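Local coordinates for outer membrane protein OMP121 (Bacteroides thetaiotaomicron, PDB 5FQ8) that probably takes up nutrients across the bacterial outer membrane as a TonB-dependent receptor, a plugged beta-barrel that also binds calcium and magnesium, at residues G814-I819 with V910-D915. Numbering follows the deposited sequence.
Sequences GISLGI and VVLGWD
The indole of Trp914 meets Gly814 at its edge: Gly814 O lies near the ring plane, 3.9 Å from Trp914 CD1. Ile815 CG1 approaches the same CD1 obliquely. Chi1 of -178° sets Trp914 CG anti to the backbone N and beside its own carbonyl carbon; the residue lies on the face that also carries Ile815, Leu817, Leu912, Ile819 and Val910. Along that face Ile815 and Leu912 lie side by side, CG2 against CD1, whereas Leu817 and Leu912 cross at a slant, their CD1 atoms 3.9 Å apart. Ile819 CG1 runs beside Val910 CG2 at the far end. The other face carries Ser816 and Val911, each opposite a glycine, Gly913 and Gly818, so few side-chain atoms meet there.

The backbones hold the antiparallel register with two hydrogen-bonded pairs. Ser816 N gives to Gly913 O at 2.7 Å and Gly913 N returns to Ser816 O, arriving above the carbonyl plane; Gly818 and Val911 also exchange two bonds, their donors only modestly tilted from the carbonyl planes. Asp915 N to Gly814 O, 3.0 Å, adds a fifth bond beside the indole.

The apolar face, with Ile815, Leu912 and Trp914 on the surface and a bound C8E detergent about 5 Å from the Val910 side chain, is consistent with the lipid-facing outside of the barrel. Within the transmembrane barrel, strand 815-825 pairs on its other edge with strand 802-812, and strand 899-915 with strand 928-941.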
loop_
_atom_site.group_PDB
_atom_site.type_symbol
_atom_site.label_atom_id
_atom_site.label_comp_id
_atom_site.label_asym_id
_atom_site.label_seq_id
_atom_site.Cartn_x
_atom_site.Cartn_y
_atom_site.Cartn_z
ATOM N N GLY B 814 25.559 -42.312 35.910
ATOM C CA GLY B 814 25.597 -41.368 34.815
ATOM C C GLY B 814 24.242 -41.038 34.231
ATOM O O GLY B 814 24.129 -40.102 33.445
ATOM N N ILE B 815 23.222 -41.773 34.600
ATOM C CA ILE B 815 21.898 -41.627 34.017
ATOM C C ILE B 815 21.083 -40.641 34.836
ATOM O O ILE B 815 21.238 -40.547 36.054
ATOM C CB ILE B 815 21.208 -42.998 33.925
ATOM C CG1 ILE B 815 22.010 -43.912 33.022
ATOM C CG2 ILE B 815 19.806 -42.883 33.382
ATOM C CD1 ILE B 815 22.647 -45.007 33.749
ATOM N N SER B 816 20.253 -39.859 34.149
ATOM C CA SER B 816 19.323 -38.933 34.781
ATOM C C SER B 816 17.927 -39.182 34.233
ATOM O O SER B 816 17.767 -39.648 33.107
ATOM C CB SER B 816 19.725 -37.487 34.540
ATOM O OG SER B 816 21.101 -37.399 34.233
ATOM N N LEU B 817 16.915 -38.913 35.044
ATOM C CA LEU B 817 15.544 -38.952 34.561
ATOM C C LEU B 817 14.736 -37.875 35.251
ATOM O O LEU B 817 14.854 -37.678 36.458
ATOM C CB LEU B 817 14.889 -40.301 34.789
ATOM C CG LEU B 817 13.570 -40.465 34.061
ATOM C CD1 LEU B 817 13.822 -40.280 32.613
ATOM C CD2 LEU B 817 13.055 -41.837 34.294
ATOM N N GLY B 818 13.930 -37.177 34.472
ATOM C CA GLY B 818 13.085 -36.128 34.998
ATOM C C GLY B 818 11.691 -36.227 34.435
ATOM O O GLY B 818 11.508 -36.430 33.236
ATOM N N ILE B 819 10.695 -36.117 35.300
ATOM C CA ILE B 819 9.305 -36.264 34.904
ATOM C C ILE B 819 8.526 -35.171 35.601
ATOM O O ILE B 819 8.473 -35.144 36.834
ATOM C CB ILE B 819 8.738 -37.640 35.275
ATOM C CG1 ILE B 819 9.538 -38.727 34.587
ATOM C CG2 ILE B 819 7.332 -37.741 34.810
ATOM C CD1 ILE B 819 8.955 -40.087 34.745
ATOM N N VAL B 910 9.599 -34.966 29.824
ATOM C CA VAL B 910 10.387 -36.100 30.308
ATOM C C VAL B 910 11.767 -36.037 29.664
ATOM O O VAL B 910 11.877 -36.018 28.436
ATOM C CB VAL B 910 9.712 -37.445 29.993
ATOM C CG1 VAL B 910 10.628 -38.583 30.369
ATOM C CG2 VAL B 910 8.414 -37.568 30.725
ATOM N N VAL B 911 12.821 -36.027 30.480
ATOM C CA VAL B 911 14.196 -35.929 29.989
ATOM C C VAL B 911 15.020 -37.111 30.494
ATOM O O VAL B 911 15.180 -37.286 31.704
ATOM C CB VAL B 911 14.858 -34.612 30.418
ATOM C CG1 VAL B 911 16.108 -34.409 29.629
ATOM C CG2 VAL B 911 13.927 -33.469 30.214
ATOM N N LEU B 912 15.580 -37.889 29.573
ATOM C CA LEU B 912 16.456 -39.010 29.896
ATOM C C LEU B 912 17.870 -38.654 29.461
ATOM O O LEU B 912 18.164 -38.603 28.265
ATOM C CB LEU B 912 15.980 -40.292 29.217
ATOM C CG LEU B 912 16.863 -41.518 29.429
ATOM C CD1 LEU B 912 17.010 -41.739 30.887
ATOM C CD2 LEU B 912 16.307 -42.757 28.792
ATOM N N GLY B 913 18.745 -38.426 30.421
ATOM C CA GLY B 913 20.110 -38.003 30.139
ATOM C C GLY B 913 21.127 -39.071 30.490
ATOM O O GLY B 913 21.015 -39.726 31.527
ATOM N N TRP B 914 22.120 -39.239 29.618
ATOM C CA TRP B 914 23.242 -40.140 29.870
ATOM C C TRP B 914 24.571 -39.401 29.736
ATOM O O TRP B 914 25.076 -39.219 28.631
ATOM C CB TRP B 914 23.216 -41.335 28.936
ATOM C CG TRP B 914 24.333 -42.267 29.216
ATOM C CD1 TRP B 914 25.052 -42.350 30.361
ATOM C CD2 TRP B 914 24.877 -43.245 28.329
ATOM N NE1 TRP B 914 26.008 -43.317 30.250
ATOM C CE2 TRP B 914 25.920 -43.887 29.011
ATOM C CE3 TRP B 914 24.581 -43.639 27.024
ATOM C CZ2 TRP B 914 26.669 -44.906 28.437
ATOM C CZ3 TRP B 914 25.330 -44.651 26.452
ATOM C CH2 TRP B 914 26.359 -45.271 27.158
ATOM N N ASP B 915 25.152 -39.012 30.865
ATOM C CA ASP B 915 26.505 -38.471 30.897
ATOM C C ASP B 915 27.507 -39.620 30.779
ATOM O O ASP B 915 27.532 -40.505 31.634
ATOM C CB ASP B 915 26.712 -37.708 32.203
ATOM C CG ASP B 915 27.261 -36.327 31.994
ATOM O OD1 ASP B 915 28.197 -36.170 31.179
ATOM O OD2 ASP B 915 26.752 -35.397 32.659
#